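Side-chain contacts in fructokinase (PDB 3LJS), which probably phosphorylates fructose with ATP, as a carbohydrate kinase of the PfkB family with the ribokinase fold: residues V56-S61 / V119-D124; E151-A156 / L188-V193; D202-T207 / N213-Q218; A260-V265 / G311-M316; I283-C286 / S291-S294. All coordinates share one frame; numbering follows the deposited sequence.

Interaction 1 of 5, residues V56-S61 / V119-D124; sequences VGMLGS and VEHFQD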
# COMPACT_ATOMS: atom_id res chain seq x y z
N VAL B 56 5.45 19.18 10.68
CA VAL B 56 5.39 18.39 11.90
C VAL B 56 4.44 17.22 11.69
O VAL B 56 3.26 17.40 11.36
CB VAL B 56 4.91 19.25 13.09
CG1 VAL B 56 4.71 18.38 14.33
CG2 VAL B 56 5.95 20.34 13.38
N GLY B 57 4.97 16.02 11.86
CA GLY B 57 4.17 14.83 11.67
C GLY B 57 5.05 13.60 11.74
O GLY B 57 6.27 13.70 11.93
N MSE B 58 4.44 12.43 11.57
CA MSE B 58 5.17 11.19 11.65
C MSE B 58 5.29 10.51 10.29
O MSE B 58 4.31 10.39 9.56
CB MSE B 58 4.48 10.25 12.65
CG MSE B 58 5.22 8.96 12.92
SE MSE B 58 4.48 8.07 14.47
CE MSE B 58 5.76 8.70 15.78
N LEU B 59 6.51 10.08 9.97
CA LEU B 59 6.79 9.38 8.72
C LEU B 59 7.22 7.96 9.06
O LEU B 59 7.83 7.72 10.11
CB LEU B 59 7.94 10.07 7.97
CG LEU B 59 7.80 11.55 7.63
CD1 LEU B 59 8.98 12.00 6.77
CD2 LEU B 59 6.50 11.78 6.90
N GLY B 60 6.90 7.00 8.19
CA GLY B 60 7.29 5.63 8.46
C GLY B 60 8.79 5.45 8.29
O GLY B 60 9.46 6.28 7.68
N SER B 61 9.32 4.37 8.87
CA SER B 61 10.74 4.05 8.75
C SER B 61 10.85 3.06 7.61
O SER B 61 11.27 1.92 7.79
CB SER B 61 11.27 3.41 10.03
OG SER B 61 11.22 4.33 11.11
N VAL B 119 0.69 13.55 21.17
CA VAL B 119 1.04 14.82 21.79
C VAL B 119 2.48 14.89 22.29
O VAL B 119 3.12 15.93 22.22
CB VAL B 119 0.07 15.17 22.94
CG1 VAL B 119 0.52 16.44 23.64
CG2 VAL B 119 -1.34 15.35 22.38
N GLU B 120 2.98 13.76 22.78
CA GLU B 120 4.35 13.68 23.28
C GLU B 120 5.39 13.97 22.19
O GLU B 120 6.54 14.27 22.48
CB GLU B 120 4.61 12.29 23.86
CG GLU B 120 4.64 11.20 22.80
CD GLU B 120 4.44 9.80 23.36
OE1 GLU B 120 3.37 9.55 23.96
OE2 GLU B 120 5.35 8.96 23.20
N HIS B 121 4.98 13.86 20.92
CA HIS B 121 5.90 14.09 19.81
C HIS B 121 6.09 15.56 19.45
O HIS B 121 6.99 15.90 18.68
CB HIS B 121 5.46 13.30 18.57
CG HIS B 121 5.45 11.82 18.78
ND1 HIS B 121 6.58 11.11 19.14
CD2 HIS B 121 4.44 10.91 18.71
CE1 HIS B 121 6.26 9.83 19.29
NE2 HIS B 121 4.98 9.69 19.03
N PHE B 122 5.24 16.43 19.98
CA PHE B 122 5.36 17.87 19.72
C PHE B 122 6.60 18.38 20.44
O PHE B 122 6.98 17.84 21.48
CB PHE B 122 4.15 18.64 20.24
CG PHE B 122 2.95 18.57 19.34
CD1 PHE B 122 3.05 18.91 18.00
CD2 PHE B 122 1.71 18.22 19.86
CE1 PHE B 122 1.93 18.91 17.18
CE2 PHE B 122 0.58 18.21 19.04
CZ PHE B 122 0.69 18.56 17.70
N GLN B 123 7.22 19.42 19.89
CA GLN B 123 8.41 20.01 20.48
C GLN B 123 8.14 21.48 20.81
O GLN B 123 7.67 22.24 19.96
CB GLN B 123 9.58 19.89 19.52
CG GLN B 123 10.03 18.47 19.28
CD GLN B 123 10.92 18.36 18.07
OE1 GLN B 123 11.81 19.17 17.86
NE2 GLN B 123 10.68 17.33 17.25
N ASP B 124 8.45 21.88 22.03
CA ASP B 124 8.22 23.26 22.45
C ASP B 124 8.87 24.29 21.54
O ASP B 124 8.32 25.36 21.32
CB ASP B 124 8.67 23.45 23.90
CG ASP B 124 7.77 22.72 24.89
OD1 ASP B 124 6.84 22.03 24.44
OD2 ASP B 124 7.99 22.85 26.12
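His121 and Phe122, next to each other in 119-124, each take one side chain from the strand residues of 56-61. The second segment starts with a short 3-10 turn, closed by Phe122 N to Val119 O at 3.1 Å, which brings His121 round to face the strand. Its imidazole is held between two aliphatic groups: CG of its own neighbour Glu120 lies over the centre of one face, and the methyl of Met58, a selenomethionine, covers the opposite one. That methyl, CE, sits 3.8 Å from the centroid of the His121 ring and 23° off its normal, a CH-pi contact displaced toward the NE2 side, where CE to NE2 is 3.5 Å. Met58 gets there with CG anti to the backbone N (chi1 -175°) and a bend at chi3 that folds the methyl over the ring; the selenium stays further off, oblique to the ring. Phe122 comes next, and its ring carbons CE1 and CD1 meet Val56 CG1 obliquely, with CE1 to CG1 at 4.0 Å and the two side chains crossing at about a right angle. Phe117 packs edge-to-face on both aromatic rings, and Phe10 and Phe127 also adjoin Phe122. Through this largely aromatic packing the loop that leads into helix 124-129 lies against strand 53-60 of the central, largely parallel sheet, as expected of the three-layer alpha/beta/alpha sandwich of the ribokinase fold.

Interaction 2 of 5, residues E151-A156 / L188-V193; sequences EGMRRA and LSLADV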
# COMPACT_ATOMS: atom_id res chain seq x y z
N GLU B 151 -5.17 19.47 20.21
CA GLU B 151 -4.19 19.91 21.19
C GLU B 151 -3.14 20.80 20.53
O GLU B 151 -2.69 21.79 21.11
CB GLU B 151 -3.53 18.71 21.86
CG GLU B 151 -2.52 19.04 22.96
CD GLU B 151 -3.09 19.93 24.07
OE1 GLU B 151 -4.32 19.91 24.31
OE2 GLU B 151 -2.30 20.64 24.73
N GLY B 152 -2.75 20.43 19.31
CA GLY B 152 -1.78 21.23 18.59
C GLY B 152 -2.35 22.62 18.30
O GLY B 152 -1.66 23.63 18.43
N MSE B 153 -3.63 22.67 17.92
CA MSE B 153 -4.27 23.94 17.63
C MSE B 153 -4.40 24.78 18.89
O MSE B 153 -4.21 26.00 18.85
CB MSE B 153 -5.66 23.71 17.02
CG MSE B 153 -5.65 23.00 15.67
SE MSE B 153 -7.46 22.58 15.04
CE MSE B 153 -7.76 24.10 13.88
N ARG B 154 -4.71 24.14 20.02
CA ARG B 154 -4.84 24.87 21.29
C ARG B 154 -3.48 25.36 21.78
O ARG B 154 -3.36 26.46 22.32
CB ARG B 154 -5.49 23.98 22.36
CG ARG B 154 -6.97 23.69 22.12
CD ARG B 154 -7.60 22.89 23.26
NE ARG B 154 -6.97 21.57 23.42
CZ ARG B 154 -7.59 20.42 23.19
NH1 ARG B 154 -8.86 20.40 22.80
NH2 ARG B 154 -6.94 19.27 23.36
N ARG B 155 -2.46 24.54 21.58
CA ARG B 155 -1.11 24.89 22.00
C ARG B 155 -0.61 26.06 21.13
O ARG B 155 0.01 27.00 21.62
CB ARG B 155 -0.20 23.66 21.86
CG ARG B 155 1.12 23.76 22.58
CD ARG B 155 1.77 22.38 22.73
NE ARG B 155 0.98 21.48 23.56
CZ ARG B 155 1.37 20.26 23.95
NH1 ARG B 155 2.56 19.80 23.58
NH2 ARG B 155 0.58 19.52 24.71
N ALA B 156 -0.88 25.99 19.84
CA ALA B 156 -0.47 27.03 18.91
C ALA B 156 -1.06 28.37 19.32
O ALA B 156 -0.35 29.37 19.41
CB ALA B 156 -0.91 26.68 17.49
N LEU B 188 -13.06 23.52 13.53
CA LEU B 188 -13.50 24.83 13.04
C LEU B 188 -13.61 25.87 14.14
O LEU B 188 -13.34 27.05 13.91
CB LEU B 188 -14.85 24.69 12.33
CG LEU B 188 -14.79 23.99 10.96
CD1 LEU B 188 -16.21 23.63 10.49
CD2 LEU B 188 -14.11 24.92 9.96
N SER B 189 -14.00 25.45 15.34
CA SER B 189 -14.14 26.38 16.45
C SER B 189 -12.79 26.81 17.03
O SER B 189 -12.71 27.81 17.75
CB SER B 189 -14.97 25.75 17.58
OG SER B 189 -14.22 24.73 18.22
N LEU B 190 -11.74 26.07 16.71
CA LEU B 190 -10.41 26.36 17.23
C LEU B 190 -9.50 27.13 16.27
O LEU B 190 -8.37 27.48 16.63
CB LEU B 190 -9.71 25.06 17.62
CG LEU B 190 -10.31 24.27 18.78
CD1 LEU B 190 -9.65 22.90 18.87
CD2 LEU B 190 -10.12 25.06 20.08
N ALA B 191 -9.99 27.41 15.07
CA ALA B 191 -9.18 28.10 14.07
C ALA B 191 -9.47 29.58 13.89
O ALA B 191 -10.61 30.01 13.98
CB ALA B 191 -9.31 27.38 12.73
N ASP B 192 -8.42 30.35 13.63
CA ASP B 192 -8.53 31.79 13.38
C ASP B 192 -8.87 31.99 11.90
O ASP B 192 -9.63 32.89 11.54
CB ASP B 192 -7.19 32.48 13.66
CG ASP B 192 -6.75 32.34 15.10
OD1 ASP B 192 -7.32 33.04 15.96
OD2 ASP B 192 -5.86 31.52 15.37
N VAL B 193 -8.29 31.14 11.06
CA VAL B 193 -8.50 31.22 9.61
C VAL B 193 -9.03 29.88 9.12
O VAL B 193 -8.45 28.83 9.40
CB VAL B 193 -7.18 31.53 8.88
CG1 VAL B 193 -7.41 31.62 7.38
CG2 VAL B 193 -6.59 32.84 9.41
O HOH W 1 -6.89 27.00 19.02
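With chi1 near -64°, Met153 sets its CG beside the backbone N, and a bend at chi3 (96°) turns the terminal methyl toward 188-193. This selenomethionine therefore offers two atoms: CE lies 3.8 Å from Ala191 CB, while SE passes Leu190 CB at 4.2 Å. Leu190 points at the helix and crosses Arg154 at a slant, its CD2 4.0 Å from Arg154 CG, so the aliphatic root of the arginine does the touching and the guanidinium lies away from this touch. The contact joins helix 143-158 to the turn between helix 181-189 and strand 193-197, in the layered alpha/beta architecture of the ribokinase fold; Val163 and Phe165 of strand 162-166 also pack on Met153. Beyond the apolar part, Arg154 grips Glu151 side-on, with NE and NH2 both directed to OE1. The NH2 to OE1 bond is the straighter, 2.9 Å at 161°, using the anti lone pair, whereas NE meets the same oxygen from above the carboxylate plane. Arg155 NH2 binds the other oxygen, OE2, at 3.1 Å, and Glu147 gives Arg154 a second acidic partner. A water between the segments lies 2.9 Å from Leu190 O, and its bond to Met153 O is weak.

Interaction 3 of 5, residues D202-T207 / N213-Q218; sequences DYLANT and NAVIQQ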
# COMPACT_ATOMS: atom_id res chain seq x y z
N ASP B 202 -21.93 23.36 2.12
CA ASP B 202 -23.26 22.76 2.00
C ASP B 202 -23.40 21.62 2.99
O ASP B 202 -24.42 21.48 3.66
CB ASP B 202 -23.49 22.25 0.57
CG ASP B 202 -23.53 23.37 -0.45
OD1 ASP B 202 -24.13 24.43 -0.15
OD2 ASP B 202 -22.97 23.20 -1.55
N TYR B 203 -22.36 20.79 3.08
CA TYR B 203 -22.34 19.66 4.00
C TYR B 203 -22.58 20.16 5.42
O TYR B 203 -23.44 19.64 6.14
CB TYR B 203 -20.98 18.95 3.94
CG TYR B 203 -20.75 17.98 5.07
CD1 TYR B 203 -21.30 16.70 5.05
CD2 TYR B 203 -20.01 18.35 6.19
CE1 TYR B 203 -21.12 15.82 6.11
CE2 TYR B 203 -19.82 17.48 7.26
CZ TYR B 203 -20.38 16.22 7.22
OH TYR B 203 -20.21 15.37 8.28
N LEU B 204 -21.82 21.18 5.82
CA LEU B 204 -21.95 21.74 7.16
C LEU B 204 -23.33 22.34 7.40
O LEU B 204 -23.88 22.23 8.50
CB LEU B 204 -20.87 22.81 7.37
CG LEU B 204 -19.44 22.24 7.41
CD1 LEU B 204 -18.42 23.36 7.32
CD2 LEU B 204 -19.26 21.43 8.68
N ALA B 205 -23.89 22.97 6.37
CA ALA B 205 -25.22 23.57 6.50
C ALA B 205 -26.23 22.46 6.76
O ALA B 205 -27.14 22.61 7.58
CB ALA B 205 -25.58 24.32 5.22
N ASN B 206 -26.06 21.34 6.07
CA ASN B 206 -26.96 20.21 6.23
C ASN B 206 -26.90 19.65 7.65
O ASN B 206 -27.93 19.30 8.22
CB ASN B 206 -26.62 19.10 5.22
CG ASN B 206 -26.88 19.52 3.78
OD1 ASN B 206 -27.95 20.04 3.46
ND2 ASN B 206 -25.90 19.29 2.91
N THR B 207 -25.70 19.59 8.23
CA THR B 207 -25.57 19.07 9.58
C THR B 207 -26.27 19.98 10.57
O THR B 207 -26.51 19.60 11.72
CB THR B 207 -24.09 18.95 10.02
OG1 THR B 207 -23.57 20.25 10.29
CG2 THR B 207 -23.27 18.28 8.93
N ASN B 213 -25.43 30.69 5.61
CA ASN B 213 -25.33 31.79 6.56
C ASN B 213 -25.25 31.28 7.99
O ASN B 213 -24.45 31.77 8.79
CB ASN B 213 -26.54 32.73 6.44
CG ASN B 213 -26.53 33.83 7.48
OD1 ASN B 213 -25.65 34.69 7.49
ND2 ASN B 213 -27.51 33.79 8.39
N ALA B 214 -26.07 30.28 8.31
CA ALA B 214 -26.07 29.70 9.65
C ALA B 214 -24.69 29.12 9.97
O ALA B 214 -24.22 29.20 11.10
CB ALA B 214 -27.13 28.61 9.75
N VAL B 215 -24.05 28.53 8.96
CA VAL B 215 -22.72 27.95 9.14
C VAL B 215 -21.72 29.05 9.47
O VAL B 215 -20.93 28.92 10.41
CB VAL B 215 -22.25 27.22 7.87
CG1 VAL B 215 -20.79 26.78 8.03
CG2 VAL B 215 -23.13 26.00 7.60
N ILE B 216 -21.75 30.12 8.70
CA ILE B 216 -20.84 31.24 8.91
C ILE B 216 -21.04 31.86 10.29
O ILE B 216 -20.07 32.17 10.98
CB ILE B 216 -21.02 32.31 7.80
CG1 ILE B 216 -20.62 31.70 6.45
CG2 ILE B 216 -20.17 33.53 8.11
CD1 ILE B 216 -20.84 32.61 5.26
N GLN B 217 -22.30 32.03 10.70
CA GLN B 217 -22.58 32.59 12.01
C GLN B 217 -22.04 31.67 13.10
O GLN B 217 -21.56 32.13 14.14
CB GLN B 217 -24.08 32.79 12.20
CG GLN B 217 -24.66 33.89 11.33
CD GLN B 217 -23.87 35.18 11.43
OE1 GLN B 217 -23.60 35.67 12.53
NE2 GLN B 217 -23.50 35.74 10.29
N GLN B 218 -22.10 30.36 12.86
CA GLN B 218 -21.60 29.39 13.82
C GLN B 218 -20.08 29.54 13.98
O GLN B 218 -19.54 29.46 15.08
CB GLN B 218 -21.92 27.97 13.34
CG GLN B 218 -21.59 26.88 14.36
CD GLN B 218 -22.56 26.88 15.52
OE1 GLN B 218 -23.73 26.54 15.36
NE2 GLN B 218 -22.07 27.26 16.70
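Val215 carries the whole contact from its side, pressing both methyls against the turn of helix formed by Leu204 and Ala205. Its CG1 is anti to the backbone N (chi1 173°), which leaves CG2 beside that N and aims it at the facing backbone. CG2 fits down onto the main chain: it is 3.4 Å from Ala205 N, 3.7 Å from Leu204 C and 3.8 Å from Ala205 CB. The other branch, CG1, lies alongside Leu204 CB at 4.0 Å. The small Ala205 is consistent with the close approach, its CA 5.7 Å from that of Val215. Leu204 contributes its CB here, and with CG turned beside its own backbone N the rest of the side chain continues toward helix 181-189, whose Trp185 also touches Val215. One helix turn on, Thr207 bends back on its own helix: with chi1 at 74°, OG1 bonds to Leu204 O at 2.7 Å, the donor tilted 23° from the carbonyl plane, and OG1 also pairs with Trp185 NE1. Its methyl CG2 lies over one face of the Tyr203 ring. Helices 198-207 and 212-220, consecutive in the chain, pack against each other at a steep angle. At side-chain level the contact is aliphatic, one methyl also lying on the Leu204-Ala205 peptide, implying that shape fit and burial hold the pair, while Thr207 OG1 bonds to its own helix and Trp185.

Interaction 4 of 5, residues A260-V265 / G311-M316; sequences AGDAFV and GAFTAM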
# COMPACT_ATOMS: atom_id res chain seq x y z
N ALA B 260 -9.10 26.71 -5.65
CA ALA B 260 -7.95 26.99 -4.79
C ALA B 260 -7.61 25.82 -3.86
O ALA B 260 -8.44 25.40 -3.05
CB ALA B 260 -8.22 28.23 -3.97
N GLY B 261 -6.39 25.31 -3.98
CA GLY B 261 -5.96 24.19 -3.16
C GLY B 261 -4.82 24.47 -2.20
O GLY B 261 -4.70 25.57 -1.66
N ASP B 262 -3.97 23.48 -2.00
CA ASP B 262 -2.85 23.62 -1.07
C ASP B 262 -1.83 24.69 -1.44
O ASP B 262 -1.25 25.31 -0.55
CB ASP B 262 -2.15 22.28 -0.88
CG ASP B 262 -3.10 21.19 -0.41
OD1 ASP B 262 -4.05 21.50 0.35
OD2 ASP B 262 -2.90 20.03 -0.81
N ALA B 263 -1.62 24.92 -2.74
CA ALA B 263 -0.65 25.94 -3.16
C ALA B 263 -1.20 27.31 -2.78
O ALA B 263 -0.46 28.17 -2.29
CB ALA B 263 -0.40 25.84 -4.66
N PHE B 264 -2.49 27.51 -3.02
CA PHE B 264 -3.17 28.77 -2.68
C PHE B 264 -2.96 29.04 -1.19
O PHE B 264 -2.62 30.16 -0.77
CB PHE B 264 -4.67 28.64 -2.99
CG PHE B 264 -5.48 29.84 -2.58
CD1 PHE B 264 -5.78 30.84 -3.50
CD2 PHE B 264 -5.93 29.97 -1.27
CE1 PHE B 264 -6.52 31.95 -3.12
CE2 PHE B 264 -6.67 31.08 -0.89
CZ PHE B 264 -6.97 32.08 -1.81
N VAL B 265 -3.17 28.01 -0.37
CA VAL B 265 -3.01 28.14 1.07
C VAL B 265 -1.57 28.49 1.43
O VAL B 265 -1.33 29.36 2.26
CB VAL B 265 -3.40 26.84 1.79
CG1 VAL B 265 -3.08 26.95 3.28
CG2 VAL B 265 -4.90 26.60 1.60
N GLY B 311 -3.76 15.39 -9.77
CA GLY B 311 -3.72 15.85 -8.39
C GLY B 311 -2.25 15.71 -8.06
O GLY B 311 -1.47 15.36 -8.94
N ALA B 312 -1.84 15.97 -6.83
CA ALA B 312 -0.41 15.84 -6.52
C ALA B 312 0.38 16.89 -7.28
O ALA B 312 0.37 16.93 -8.52
CB ALA B 312 0.09 14.44 -6.88
N PHE B 313 1.09 17.73 -6.54
CA PHE B 313 1.88 18.80 -7.12
C PHE B 313 3.24 18.35 -7.63
O PHE B 313 3.98 17.66 -6.93
CB PHE B 313 2.04 19.92 -6.09
CG PHE B 313 0.74 20.58 -5.72
CD1 PHE B 313 0.35 21.77 -6.32
CD2 PHE B 313 -0.12 19.99 -4.80
CE1 PHE B 313 -0.87 22.37 -6.02
CE2 PHE B 313 -1.34 20.57 -4.49
CZ PHE B 313 -1.72 21.77 -5.10
N THR B 314 3.56 18.74 -8.86
CA THR B 314 4.84 18.38 -9.45
C THR B 314 5.78 19.58 -9.48
O THR B 314 6.98 19.43 -9.72
CB THR B 314 4.66 17.84 -10.90
OG1 THR B 314 3.99 18.82 -11.70
CG2 THR B 314 3.84 16.56 -10.89
N ALA B 315 5.25 20.77 -9.21
CA ALA B 315 6.06 21.98 -9.19
C ALA B 315 5.37 23.16 -8.50
O ALA B 315 4.20 23.45 -8.75
CB ALA B 315 6.43 22.38 -10.63
N MSE B 316 6.11 23.82 -7.62
CA MSE B 316 5.61 24.99 -6.90
C MSE B 316 6.37 26.19 -7.44
O MSE B 316 7.55 26.08 -7.80
CB MSE B 316 5.86 24.84 -5.39
CG MSE B 316 5.16 23.63 -4.78
SE MSE B 316 3.23 23.74 -4.96
CE MSE B 316 2.73 22.54 -3.51
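Phe313 lies against the start of helix 262-275, whose N-cap is Gly261, which binds ATP, although no nucleotide is present here; in ribokinase-fold kinases this helix start typically forms the anion hole for the transferred phosphate. From its CB, which points toward the helix, the side chain runs with CG anti to its carbonyl carbon (chi1 -65°), carrying the ring to the first helical turn, which it meets obliquely. The ring divides its contacts: CE1 meets Ala263 CB at 3.8 Å, CE2 comes within 4.1 Å of Asp262 CB and 4.0 Å of Asp262 OD2, and at the far end CZ comes 3.9 Å from Ala263 N. The carboxylate and the ring cross obliquely, their planes 41° apart, in simple van der Waals contact: the polar end of Asp262 is engaged elsewhere, OD2 accepting a hydrogen bond from Asn41 ND2, with a bound phosphate ion, probably from the crystallisation liquor, close by. Asn41 also touches Phe313, so helix 38-49 helps enclose the ring. Past the classic beta bulge at Thr314 and Ala315, the chain returns Met316, a selenomethionine, to the same helix turn, where its SE lies 4.2 Å from Ala263 CB.

Interaction 5 of 5, residues I283-C286 / S291-S294; sequences IDFC and SIVS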
# COMPACT_ATOMS: atom_id res chain seq x y z
N ILE B 283 -6.08 40.49 13.16
CA ILE B 283 -7.30 41.26 13.44
C ILE B 283 -7.36 42.52 12.59
O ILE B 283 -8.39 42.81 11.97
CB ILE B 283 -7.39 41.62 14.94
CG1 ILE B 283 -7.35 40.35 15.78
CG2 ILE B 283 -8.68 42.37 15.22
CD1 ILE B 283 -8.46 39.35 15.45
N ASP B 284 -6.27 43.28 12.56
CA ASP B 284 -6.22 44.50 11.76
C ASP B 284 -6.39 44.15 10.29
O ASP B 284 -7.09 44.84 9.55
CB ASP B 284 -4.89 45.22 11.97
CG ASP B 284 -4.65 45.56 13.43
OD1 ASP B 284 -5.53 46.21 14.04
OD2 ASP B 284 -3.59 45.17 13.97
N PHE B 285 -5.74 43.07 9.88
CA PHE B 285 -5.83 42.61 8.50
C PHE B 285 -7.29 42.33 8.14
O PHE B 285 -7.77 42.75 7.09
CB PHE B 285 -5.00 41.33 8.35
CG PHE B 285 -5.14 40.67 7.02
CD1 PHE B 285 -4.42 41.11 5.91
CD2 PHE B 285 -5.99 39.57 6.87
CE1 PHE B 285 -4.53 40.47 4.68
CE2 PHE B 285 -6.11 38.92 5.64
CZ PHE B 285 -5.38 39.37 4.54
N CYS B 286 -7.99 41.62 9.02
CA CYS B 286 -9.38 41.28 8.77
C CYS B 286 -10.31 42.49 8.74
O CYS B 286 -11.44 42.39 8.26
CB CYS B 286 -9.86 40.27 9.80
SG CYS B 286 -9.09 38.66 9.59
N SER B 291 -6.23 45.20 2.14
CA SER B 291 -5.12 44.27 2.38
C SER B 291 -5.58 42.84 2.08
O SER B 291 -4.82 42.05 1.52
CB SER B 291 -4.65 44.36 3.83
OG SER B 291 -4.13 45.65 4.12
N ILE B 292 -6.81 42.51 2.46
CA ILE B 292 -7.34 41.18 2.22
C ILE B 292 -7.28 40.85 0.73
O ILE B 292 -6.76 39.81 0.33
CB ILE B 292 -8.80 41.05 2.72
CG1 ILE B 292 -8.85 41.22 4.24
CG2 ILE B 292 -9.38 39.69 2.31
CD1 ILE B 292 -10.25 41.22 4.82
N VAL B 293 -7.81 41.75 -0.10
CA VAL B 293 -7.81 41.55 -1.54
C VAL B 293 -6.38 41.45 -2.09
O VAL B 293 -6.09 40.61 -2.94
CB VAL B 293 -8.56 42.69 -2.27
CG1 VAL B 293 -8.38 42.57 -3.77
CG2 VAL B 293 -10.04 42.64 -1.91
N SER B 294 -5.50 42.32 -1.60
CA SER B 294 -4.11 42.30 -2.06
C SER B 294 -3.43 40.98 -1.75
O SER B 294 -2.77 40.38 -2.60
CB SER B 294 -3.32 43.44 -1.42
OG SER B 294 -1.94 43.31 -1.70
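Two helical segments come together across a tight connection, their backbones nearest at Phe285 and Ser291 with CA atoms 6.4 Å apart. Phe285 does most of the work. Its CG stands anti to the backbone N (chi1 173°), swinging the ring out from helix 281-286 across the first turns of helix 289-305. Ile292 CG1 lies over one face of that ring, 4.1 Å from the centroid and 21° off the normal, a CH-pi contact offset toward the rim at CE2, which it approaches to 3.8 Å. The same ring reaches the backbone: CZ is 3.5 Å from Ile292 CA, and CE1 is 3.5 Å from Ser291 O, an oblique approach. On the same side of the ring, CD1 lies 3.9 Å from Ser291 CB, while the hydroxyl of that serine turns to Asp288 OD2. Ile292 is also pressed on the carbonyls of Phe285 and Cys286, with CG1 3.4 Å from Phe285 O and CD1 3.8 Å from Cys286 O. Across the segments one side of the ring thus rests on aliphatic carbon and main chain. Around this corner, Phe272 of helix 262-275 and Phe276 pack edge-to-face on Phe285, while Trp238 and Thr240 of strand 237-240 pack on Ile292, so that the helix pair is seated against the antiparallel end of the main sheet.

All five contacts are mainly van der Waals packing, but their setting differs. Interactions 1, 3 and 5 are buried; interactions 2 and 4 are partly buried. Interactions 1 and 2 share a boundary, since Phe122 and Val119 pack on helix 143-158, and interaction 2 meets interaction 3 where Leu188 CD1 touches Leu204 CD1 at 3.9 Å. Interactions 3 and 5 each join helices successive in the chain, one aliphatic, the other aromatic. Interactions 1 and 5 hold CH-pi contacts, to histidine and phenylalanine; beside interaction 2 a salt-bridge network runs within 151-156. Interaction 4 alone contains an annotated ATP-binding residue; interactions 4 and 5 are linked by helix 262-275, which runs on toward helix 281-286.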